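Local coordinates for protein sucrose 6(F)-phosphate phosphorylase (PDB 6S9V) that is an alpha-amylase-family phosphorylase, an enzyme built on a closed eight-stranded beta/alpha barrel followed by an antiparallel beta-sheet domain, at residues F226-I231 against Q260-E265; V400-A405 against N416-G421; I284-E289 against K482-T487. One frame throughout, in Å; residues are numbered along the deposited sequence.

Contact 1 of 3, residues F226-I231 against Q260-E265; sequences FVEPEI and QYKLAE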
loop_
_atom_site.group_PDB
_atom_site.type_symbol
_atom_site.label_atom_id
_atom_site.label_comp_id
_atom_site.label_asym_id
_atom_site.label_seq_id
_atom_site.Cartn_x
_atom_site.Cartn_y
_atom_site.Cartn_z
ATOM N N PHE A 226 6.293 -14.280 7.034
ATOM C CA PHE A 226 7.641 -13.755 7.202
ATOM C C PHE A 226 8.558 -14.780 7.869
ATOM O O PHE A 226 9.146 -14.548 8.927
ATOM C CB PHE A 226 7.619 -12.445 7.983
ATOM C CG PHE A 226 8.765 -11.549 7.653
ATOM C CD1 PHE A 226 8.697 -10.708 6.560
ATOM C CD2 PHE A 226 9.922 -11.578 8.407
ATOM C CE1 PHE A 226 9.761 -9.898 6.228
ATOM C CE2 PHE A 226 10.985 -10.768 8.084
ATOM C CZ PHE A 226 10.898 -9.924 6.989
ATOM N N VAL A 227 8.677 -15.932 7.214
ATOM C CA VAL A 227 9.478 -17.037 7.738
ATOM C C VAL A 227 10.948 -16.699 7.512
ATOM O O VAL A 227 11.404 -16.612 6.369
ATOM C CB VAL A 227 9.112 -18.370 7.074
ATOM C CG1 VAL A 227 9.971 -19.502 7.657
ATOM C CG2 VAL A 227 7.633 -18.681 7.243
ATOM N N GLU A 228 11.703 -16.494 8.623
ATOM C CA GLU A 228 13.123 -16.185 8.591
ATOM C C GLU A 228 13.951 -17.438 8.854
ATOM O O GLU A 228 13.540 -18.307 9.627
ATOM C CB GLU A 228 13.470 -15.118 9.633
ATOM C CG GLU A 228 12.739 -13.806 9.408
ATOM C CD GLU A 228 13.036 -12.777 10.483
ATOM O OE1 GLU A 228 14.148 -12.213 10.477
ATOM O OE2 GLU A 228 12.156 -12.538 11.334
ATOM N N PRO A 229 15.141 -17.564 8.243
ATOM C CA PRO A 229 15.815 -16.595 7.368
ATOM C C PRO A 229 15.455 -16.712 5.888
ATOM O O PRO A 229 15.935 -15.917 5.079
ATOM C CB PRO A 229 17.293 -16.931 7.581
ATOM C CG PRO A 229 17.283 -18.412 7.782
ATOM C CD PRO A 229 16.004 -18.729 8.529
ATOM N N GLU A 230 14.612 -17.689 5.544
ATOM C CA GLU A 230 14.315 -17.959 4.139
ATOM C C GLU A 230 13.762 -16.729 3.424
ATOM O O GLU A 230 14.097 -16.478 2.261
ATOM C CB GLU A 230 13.328 -19.122 4.030
ATOM C CG GLU A 230 13.924 -20.489 4.361
ATOM C CD GLU A 230 13.919 -20.817 5.849
ATOM O OE1 GLU A 230 13.606 -19.938 6.676
ATOM O OE2 GLU A 230 14.224 -21.979 6.189
ATOM N N ILE A 231 12.902 -15.961 4.087
ATOM C CA ILE A 231 12.303 -14.808 3.420
ATOM C C ILE A 231 13.387 -13.838 2.953
ATOM O O ILE A 231 13.264 -13.216 1.894
ATOM C CB ILE A 231 11.278 -14.126 4.342
ATOM C CG1 ILE A 231 10.556 -13.001 3.600
ATOM C CG2 ILE A 231 11.940 -13.578 5.591
ATOM C CD1 ILE A 231 9.405 -13.465 2.791
ATOM N N GLN A 260 9.080 -4.705 10.372
ATOM C CA GLN A 260 9.234 -3.549 9.493
ATOM C C GLN A 260 10.554 -2.830 9.746
ATOM O O GLN A 260 11.279 -2.480 8.807
ATOM C CB GLN A 260 8.061 -2.596 9.709
ATOM C CG GLN A 260 6.753 -3.116 9.153
ATOM C CD GLN A 260 6.541 -2.660 7.730
ATOM O OE1 GLN A 260 7.066 -3.257 6.794
ATOM N NE2 GLN A 260 5.799 -1.574 7.558
ATOM N N TYR A 261 10.883 -2.591 11.014
ATOM C CA TYR A 261 12.104 -1.853 11.319
ATOM C C TYR A 261 13.347 -2.620 10.881
ATOM O O TYR A 261 14.318 -2.023 10.400
ATOM C CB TYR A 261 12.169 -1.534 12.805
ATOM C CG TYR A 261 11.300 -0.365 13.241
ATOM C CD1 TYR A 261 10.128 -0.027 12.562
ATOM C CD2 TYR A 261 11.656 0.391 14.345
ATOM C CE1 TYR A 261 9.336 1.050 12.987
ATOM C CE2 TYR A 261 10.877 1.449 14.776
ATOM C CZ TYR A 261 9.725 1.778 14.101
ATOM O OH TYR A 261 8.987 2.853 14.563
ATOM N N LYS A 262 13.342 -3.944 11.036
ATOM C CA LYS A 262 14.493 -4.731 10.600
ATOM C C LYS A 262 14.641 -4.683 9.083
ATOM O O LYS A 262 15.760 -4.621 8.565
ATOM C CB LYS A 262 14.351 -6.167 11.100
ATOM C CG LYS A 262 15.503 -7.090 10.747
ATOM C CD LYS A 262 15.370 -8.390 11.535
ATOM C CE LYS A 262 16.211 -9.515 10.966
ATOM N NZ LYS A 262 15.864 -10.806 11.634
ATOM N N LEU A 263 13.523 -4.699 8.352
ATOM C CA LEU A 263 13.578 -4.542 6.903
ATOM C C LEU A 263 14.246 -3.226 6.519
ATOM O O LEU A 263 15.164 -3.198 5.688
ATOM C CB LEU A 263 12.163 -4.616 6.326
ATOM C CG LEU A 263 11.577 -6.019 6.259
ATOM C CD1 LEU A 263 10.087 -5.947 5.919
ATOM C CD2 LEU A 263 12.322 -6.868 5.261
ATOM N N ALA A 264 13.796 -2.120 7.122
ATOM C CA ALA A 264 14.420 -0.821 6.875
ATOM C C ALA A 264 15.882 -0.819 7.307
ATOM O O ALA A 264 16.747 -0.278 6.602
ATOM C CB ALA A 264 13.648 0.281 7.612
ATOM N N GLU A 265 16.182 -1.415 8.464
ATOM C CA GLU A 265 17.565 -1.470 8.935
ATOM C C GLU A 265 18.452 -2.231 7.955
ATOM O O GLU A 265 19.652 -1.940 7.835
ATOM C CB GLU A 265 17.599 -2.103 10.332
ATOM C CG GLU A 265 18.934 -1.995 11.065
ATOM C CD GLU A 265 19.926 -3.086 10.688
ATOM O OE1 GLU A 265 19.489 -4.215 10.372
ATOM O OE2 GLU A 265 21.148 -2.817 10.718
#

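Contact 2 of 3, residues V400-A405 against N416-G421; sequences VNDFEA and NRHNYG. With SO4 (sulfate ion), chain H; SO4 (sulfate ion), chain I.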
loop_
_atom_site.group_PDB
_atom_site.type_symbol
_atom_site.label_atom_id
_atom_site.label_comp_id
_atom_site.label_asym_id
_atom_site.label_seq_id
_atom_site.Cartn_x
_atom_site.Cartn_y
_atom_site.Cartn_z
ATOM N N VAL A 400 -16.195 10.587 0.864
ATOM C CA VAL A 400 -16.832 9.997 2.033
ATOM C C VAL A 400 -17.147 8.536 1.745
ATOM O O VAL A 400 -17.176 8.085 0.593
ATOM C CB VAL A 400 -18.120 10.753 2.445
ATOM C CG1 VAL A 400 -17.823 12.208 2.760
ATOM C CG2 VAL A 400 -19.173 10.641 1.361
ATOM N N ASN A 401 -17.434 7.795 2.818
ATOM C CA ASN A 401 -17.736 6.370 2.733
ATOM C C ASN A 401 -18.785 6.073 1.674
ATOM O O ASN A 401 -19.861 6.682 1.652
ATOM C CB ASN A 401 -18.234 5.868 4.093
ATOM C CG ASN A 401 -17.147 5.829 5.129
ATOM O OD1 ASN A 401 -15.979 5.588 4.815
ATOM N ND2 ASN A 401 -17.520 6.065 6.387
ATOM N N ASP A 402 -18.478 5.087 0.826
ATOM C CA ASP A 402 -19.346 4.665 -0.276
ATOM C C ASP A 402 -20.209 3.506 0.215
ATOM O O ASP A 402 -19.909 2.326 0.017
ATOM C CB ASP A 402 -18.504 4.292 -1.492
ATOM C CG ASP A 402 -19.332 4.031 -2.743
ATOM O OD1 ASP A 402 -20.571 3.924 -2.651
ATOM O OD2 ASP A 402 -18.720 3.938 -3.832
ATOM N N PHE A 403 -21.314 3.864 0.878
ATOM C CA PHE A 403 -22.220 2.851 1.406
ATOM C C PHE A 403 -22.943 2.100 0.293
ATOM O O PHE A 403 -23.254 0.913 0.456
ATOM C CB PHE A 403 -23.242 3.488 2.355
ATOM C CG PHE A 403 -22.633 4.053 3.601
ATOM C CD1 PHE A 403 -21.907 3.242 4.458
ATOM C CD2 PHE A 403 -22.788 5.389 3.920
ATOM C CE1 PHE A 403 -21.341 3.756 5.606
ATOM C CE2 PHE A 403 -22.226 5.909 5.070
ATOM C CZ PHE A 403 -21.503 5.090 5.915
ATOM N N GLU A 404 -23.225 2.759 -0.834
ATOM C CA GLU A 404 -23.895 2.067 -1.929
ATOM C C GLU A 404 -23.067 0.883 -2.405
ATOM O O GLU A 404 -23.591 -0.222 -2.594
ATOM C CB GLU A 404 -24.149 3.021 -3.099
ATOM C CG GLU A 404 -24.792 2.314 -4.292
ATOM C CD GLU A 404 -25.009 3.215 -5.489
ATOM O OE1 GLU A 404 -24.249 4.194 -5.654
ATOM O OE2 GLU A 404 -25.932 2.921 -6.278
ATOM N N ALA A 405 -21.762 1.095 -2.598
ATOM C CA ALA A 405 -20.894 0.017 -3.054
ATOM C C ALA A 405 -20.815 -1.095 -2.017
ATOM O O ALA A 405 -20.715 -2.277 -2.366
ATOM C CB ALA A 405 -19.503 0.563 -3.374
ATOM N N ASN A 416 -14.106 2.355 0.445
ATOM C CA ASN A 416 -13.005 3.273 0.190
ATOM C C ASN A 416 -12.454 3.094 -1.225
ATOM O O ASN A 416 -11.290 3.403 -1.485
ATOM C CB ASN A 416 -11.914 3.045 1.242
ATOM C CG ASN A 416 -10.791 4.058 1.178
ATOM O OD1 ASN A 416 -11.017 5.259 1.046
ATOM N ND2 ASN A 416 -9.558 3.568 1.274
ATOM N N ARG A 417 -13.277 2.606 -2.159
ATOM C CA ARG A 417 -12.836 2.345 -3.530
ATOM C C ARG A 417 -13.829 2.856 -4.577
ATOM O O ARG A 417 -13.935 2.291 -5.671
ATOM C CB ARG A 417 -12.571 0.853 -3.731
ATOM C CG ARG A 417 -11.526 0.275 -2.774
ATOM C CD ARG A 417 -11.372 -1.219 -2.931
ATOM N NE ARG A 417 -10.261 -1.724 -2.129
ATOM C CZ ARG A 417 -9.963 -3.008 -1.992
ATOM N NH1 ARG A 417 -10.706 -3.936 -2.587
ATOM N NH2 ARG A 417 -8.931 -3.364 -1.252
ATOM N N HIS A 418 -14.528 3.949 -4.271
ATOM C CA HIS A 418 -15.453 4.569 -5.213
ATOM C C HIS A 418 -14.777 4.842 -6.553
ATOM O O HIS A 418 -13.611 5.231 -6.607
ATOM C CB HIS A 418 -15.973 5.883 -4.613
ATOM C CG HIS A 418 -16.914 6.634 -5.504
ATOM N ND1 HIS A 418 -18.175 6.168 -5.816
ATOM C CD2 HIS A 418 -16.782 7.820 -6.145
ATOM C CE1 HIS A 418 -18.775 7.035 -6.613
ATOM N NE2 HIS A 418 -17.956 8.051 -6.818
ATOM N N ASN A 419 -15.515 4.627 -7.638
ATOM C CA ASN A 419 -15.061 4.992 -8.978
ATOM C C ASN A 419 -15.661 6.342 -9.364
ATOM O O ASN A 419 -16.886 6.490 -9.396
ATOM C CB ASN A 419 -15.451 3.921 -9.998
ATOM C CG ASN A 419 -14.586 2.666 -9.889
ATOM O OD1 ASN A 419 -13.438 2.721 -9.447
ATOM N ND2 ASN A 419 -15.147 1.531 -10.285
ATOM N N TYR A 420 -14.798 7.318 -9.656
ATOM C CA TYR A 420 -15.219 8.661 -10.032
ATOM C C TYR A 420 -15.319 8.799 -11.545
ATOM O O TYR A 420 -14.374 8.474 -12.262
ATOM C CB TYR A 420 -14.230 9.712 -9.525
ATOM C CG TYR A 420 -14.213 9.914 -8.035
ATOM C CD1 TYR A 420 -13.418 9.121 -7.215
ATOM C CD2 TYR A 420 -14.995 10.901 -7.440
ATOM C CE1 TYR A 420 -13.396 9.304 -5.851
ATOM C CE2 TYR A 420 -14.979 11.090 -6.069
ATOM C CZ TYR A 420 -14.183 10.287 -5.280
ATOM O OH TYR A 420 -14.165 10.473 -3.916
ATOM N N GLY A 421 -16.436 9.334 -12.019
ATOM C CA GLY A 421 -16.508 9.790 -13.390
ATOM C C GLY A 421 -15.868 11.161 -13.562
ATOM O O GLY A 421 -15.606 11.880 -12.601
HETATM S S SO4 H . -19.023 2.664 -7.395
HETATM O O1 SO4 H . -19.058 1.204 -7.356
HETATM O O2 SO4 H . -19.734 3.203 -6.240
HETATM O O3 SO4 H . -19.666 3.127 -8.622
HETATM O O4 SO4 H . -17.641 3.124 -7.375
HETATM S S SO4 I . -9.883 -7.180 -1.334
HETATM O O1 SO4 I . -9.492 -8.567 -1.110
HETATM O O2 SO4 I . -8.913 -6.301 -0.687
HETATM O O3 SO4 I . -11.213 -6.955 -0.775
HETATM O O4 SO4 I . -9.917 -6.891 -2.766
#

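Contact 3 of 3, residues I284-E289 against K482-T487; sequences INKSNE and KTYKTT. With SO4 (sulfate ion), chain G.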
loop_
_atom_site.group_PDB
_atom_site.type_symbol
_atom_site.label_atom_id
_atom_site.label_comp_id
_atom_site.label_asym_id
_atom_site.label_seq_id
_atom_site.Cartn_x
_atom_site.Cartn_y
_atom_site.Cartn_z
ATOM N N ILE A 284 -8.108 12.775 17.128
ATOM C CA ILE A 284 -9.305 12.470 17.910
ATOM C C ILE A 284 -9.107 12.852 19.373
ATOM O O ILE A 284 -10.020 13.379 20.022
ATOM C CB ILE A 284 -9.680 10.982 17.768
ATOM C CG1 ILE A 284 -10.268 10.713 16.381
ATOM C CG2 ILE A 284 -10.658 10.568 18.874
ATOM C CD1 ILE A 284 -10.420 9.241 16.050
ATOM N N ASN A 285 -7.918 12.592 19.919
ATOM C CA ASN A 285 -7.646 12.803 21.336
ATOM C C ASN A 285 -6.907 14.102 21.636
ATOM O O ASN A 285 -6.669 14.405 22.808
ATOM C CB ASN A 285 -6.850 11.614 21.879
ATOM C CG ASN A 285 -7.623 10.320 21.798
ATOM O OD1 ASN A 285 -7.175 9.346 21.197
ATOM N ND2 ASN A 285 -8.790 10.300 22.411
ATOM N N LYS A 286 -6.561 14.882 20.620
ATOM C CA LYS A 286 -5.907 16.173 20.808
ATOM C C LYS A 286 -4.645 16.026 21.651
ATOM O O LYS A 286 -4.390 16.807 22.573
ATOM C CB LYS A 286 -6.855 17.186 21.446
ATOM C CG LYS A 286 -8.098 17.457 20.641
ATOM C CD LYS A 286 -8.933 18.544 21.297
ATOM C CE LYS A 286 -10.255 18.743 20.570
ATOM N NZ LYS A 286 -10.072 19.236 19.173
ATOM N N SER A 287 -3.851 15.007 21.330
ATOM C CA SER A 287 -2.616 14.744 22.054
ATOM C C SER A 287 -1.533 14.342 21.069
ATOM O O SER A 287 -1.749 13.463 20.231
ATOM C CB SER A 287 -2.792 13.628 23.088
ATOM O OG SER A 287 -1.522 13.214 23.574
ATOM N N ASN A 288 -0.358 14.944 21.208
ATOM C CA ASN A 288 0.751 14.659 20.312
ATOM C C ASN A 288 1.642 13.527 20.812
ATOM O O ASN A 288 2.616 13.186 20.133
ATOM C CB ASN A 288 1.596 15.928 20.096
ATOM C CG ASN A 288 2.384 16.342 21.337
ATOM O OD1 ASN A 288 2.511 15.581 22.302
ATOM N ND2 ASN A 288 2.944 17.549 21.303
ATOM N N GLU A 289 1.316 12.915 21.957
ATOM C CA GLU A 289 2.298 12.092 22.663
ATOM C C GLU A 289 2.684 10.859 21.856
ATOM O O GLU A 289 3.872 10.532 21.732
ATOM C CB GLU A 289 1.749 11.679 24.033
ATOM C CG GLU A 289 1.661 12.819 25.032
ATOM C CD GLU A 289 1.610 12.358 26.487
ATOM O OE1 GLU A 289 2.268 11.355 26.837
ATOM O OE2 GLU A 289 0.903 13.010 27.284
ATOM N N LYS A 482 -6.510 21.966 19.630
ATOM C CA LYS A 482 -7.799 22.395 20.157
ATOM C C LYS A 482 -8.739 22.810 19.029
ATOM O O LYS A 482 -9.930 22.477 19.048
ATOM C CB LYS A 482 -7.595 23.540 21.154
ATOM C CG LYS A 482 -6.889 23.108 22.440
ATOM C CD LYS A 482 -6.806 24.222 23.485
ATOM C CE LYS A 482 -5.685 25.216 23.195
ATOM N NZ LYS A 482 -5.571 26.261 24.267
ATOM N N THR A 483 -8.215 23.530 18.034
ATOM C CA THR A 483 -9.001 24.062 16.931
ATOM C C THR A 483 -8.677 23.420 15.592
ATOM O O THR A 483 -9.409 23.654 14.621
ATOM C CB THR A 483 -8.761 25.573 16.808
ATOM O OG1 THR A 483 -7.394 25.793 16.418
ATOM C CG2 THR A 483 -9.013 26.254 18.131
ATOM N N TYR A 484 -7.610 22.625 15.509
ATOM C CA TYR A 484 -7.057 22.087 14.272
ATOM C C TYR A 484 -6.581 23.183 13.325
ATOM O O TYR A 484 -6.309 22.904 12.149
ATOM C CB TYR A 484 -8.051 21.163 13.559
ATOM C CG TYR A 484 -8.500 20.041 14.456
ATOM C CD1 TYR A 484 -7.593 19.096 14.935
ATOM C CD2 TYR A 484 -9.819 19.946 14.864
ATOM C CE1 TYR A 484 -8.007 18.079 15.787
ATOM C CE2 TYR A 484 -10.237 18.935 15.698
ATOM C CZ TYR A 484 -9.335 18.010 16.164
ATOM O OH TYR A 484 -9.786 17.025 17.010
ATOM N N LYS A 485 -6.426 24.405 13.816
ATOM C CA LYS A 485 -5.821 25.453 13.010
ATOM C C LYS A 485 -4.386 25.067 12.676
ATOM O O LYS A 485 -3.594 24.746 13.568
ATOM C CB LYS A 485 -5.853 26.788 13.745
ATOM C CG LYS A 485 -5.436 27.969 12.879
ATOM C CD LYS A 485 -5.482 29.259 13.664
ATOM C CE LYS A 485 -5.338 30.468 12.766
ATOM N NZ LYS A 485 -5.231 31.714 13.574
ATOM N N THR A 486 -4.057 25.102 11.392
ATOM C CA THR A 486 -2.787 24.613 10.875
ATOM C C THR A 486 -2.104 25.760 10.151
ATOM O O THR A 486 -2.646 26.289 9.174
ATOM C CB THR A 486 -3.006 23.427 9.931
ATOM O OG1 THR A 486 -3.647 22.360 10.642
ATOM C CG2 THR A 486 -1.693 22.935 9.365
ATOM N N THR A 487 -0.926 26.150 10.636
ATOM C CA THR A 487 -0.170 27.247 10.058
ATOM C C THR A 487 1.233 26.762 9.725
ATOM O O THR A 487 1.826 25.983 10.481
ATOM C CB THR A 487 -0.095 28.439 11.024
ATOM O OG1 THR A 487 -1.422 28.863 11.376
ATOM C CG2 THR A 487 0.641 29.597 10.379
HETATM S S SO4 G . -2.692 24.587 26.861
HETATM O O1 SO4 G . -2.369 23.273 27.410
HETATM O O2 SO4 G . -3.242 25.442 27.909
HETATM O O3 SO4 G . -1.474 25.188 26.320
HETATM O O4 SO4 G . -3.682 24.449 25.796
#

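Contact 1 of 3, residues F226-I231 against Q260-E265
The loop leading into helix 230-244 meets helix 257-265 on the outside of the beta/alpha barrel through a salt bridge, Glu-228 to Lys-262, beside an apolar pair, Phe-226 and Leu-263. Lys-262 and Glu-228 reach for each other from opposite directions. The lysine is stretched along its whole length, with CG anti to its own N (chi1 -178°), and its NZ is modelled 2.5 Å from Glu-228 OE1, on the side of the syn lone pair; so short a separation is doubtful in detail. Beside this ion pair the Phe-226 ring meets Leu-263 with its edge: CZ comes to 3.8 Å from Leu-263 CD2, and CE1 to 4.0 Å from Leu-263 CD1, so both methyls lie by the CE1-CZ side of the ring, CD2 near its plane. Ile-231, in the first turn of helix 230-244, sets CG2 3.8 Å above the plane of the Phe-226 ring, over its centre. The charged pair is partly exposed, whereas Phe-226 and Leu-263 are buried. Leu-263 also packs on Tyr-232 and Leu-235 of helix 230-244 and on Ile-270 of strand 269-271, while Lys-262 lies against Tyr-232.

Contact 2 of 3, residues V400-A405 against N416-G421
A histidine-carboxylate hydrogen bond at the N-terminus of helix 403-409 ties that helix to the loop before helix 422-428, next to a bound sulfate ion (chain H). His-418 ND1 donates to Asp-402 OD2 over 3.0 Å with an N-H...O angle of 145°. The oxygen lies near the imidazole plane, but the donor stands well above the carboxylate plane, the two flat groups being turned 67° apart. Asp-402 swings CG to the side opposite its backbone N (chi1 -172°), which sets OD2 at the histidine and OD1 at the helix end, where OD1 caps by accepting from Ala-405 N at 3.1 Å. Each carboxylate oxygen thus has its own N-H donor. His-418 NE2 is bonded to Glu-424 OE1, and His-418 CD2 rests 3.5 Å above the centre of the Tyr-420 ring. Asn-419 N donates to O4 of the chain H sulfate at 2.6 Å, and His-418 ND1 adds a weak bond to its O2. A second sulfate (chain I) lies at the edge of the Arg-417 guanidinium, where NH2 bonds O2 at 3.0 Å and NH1 bonds O4 at 3.1 Å. Both ions probably come from the crystallisation liquor. With its ring nitrogens facing Asp-402 and Glu-424, His-418 would probably be favoured in its doubly protonated form.

Contact 3 of 3, residues I284-E289 against K482-T487
Lys-286 reaches across to Lys-482 and Tyr-484, its side chain running over the turn that precedes strand 485-491. Its backbone leaves the end of helix 275-285 with positive phi (55°), and CB points toward the turn. CG, set beside the backbone N, comes within 4.0 Å of Tyr-484 OH. CD passes 4.2 Å from Lys-482 CA, and CE lies about equally far from Lys-482 O and Tyr-484 OH. A bend at the last torsion (chi4 -64°) then brings NZ between its acceptors: Lys-482 O at 3.2 Å, approached from above the carbonyl plane, and Tyr-484 OH at 3.1 Å in a weak bond. Leu-481 O is its strongest partner, so two successive carbonyls of the turn share the ammonium group. The lysine and tyrosine side chains cross at about a right angle, and the phenol is fixed in turn by a hydrogen bond between Tyr-484 OH and Leu-283 O. Lys-482 has its own kink at chi3, and its NZ donates to O4 of a sulfate ion (chain G) at 3.0 Å, which Arg-460 also holds. Within the turn, Thr-483 OG1 accepts from Lys-485 N at 3.1 Å, forming an ST turn. On the other segment, Ser-287 OG accepts from Glu-289 N where helix 289-295 begins. The contact thus joins the exit of a barrel helix to the antiparallel sheet: Tyr-484 also packs on Asp-373 and Ala-374 of helix 372-384, and Thr-486 touches both that helix and strand 473-480.

Overall arrangement
Contacts 1 and 2 lie on opposite sides of the chain's centre, their own centres 35 Å apart. Contact 3 is 35 Å from contact 1 and 28 Å from contact 2, again between centres; no two of them touch. Contact 1 closes first along the chain and joins outer helices next to barrel strands 248-251 and 269-271. Contact 3 opens soon afterwards, at the end of helix 275-285, and closes only at strand 485-491; the whole of contact 2, after the last barrel strand 388-392, falls within that span. Contacts 1 and 2 therefore fasten neighbouring pieces of chain locally, whereas contact 3 links the barrel region to the C-terminal antiparallel sheet.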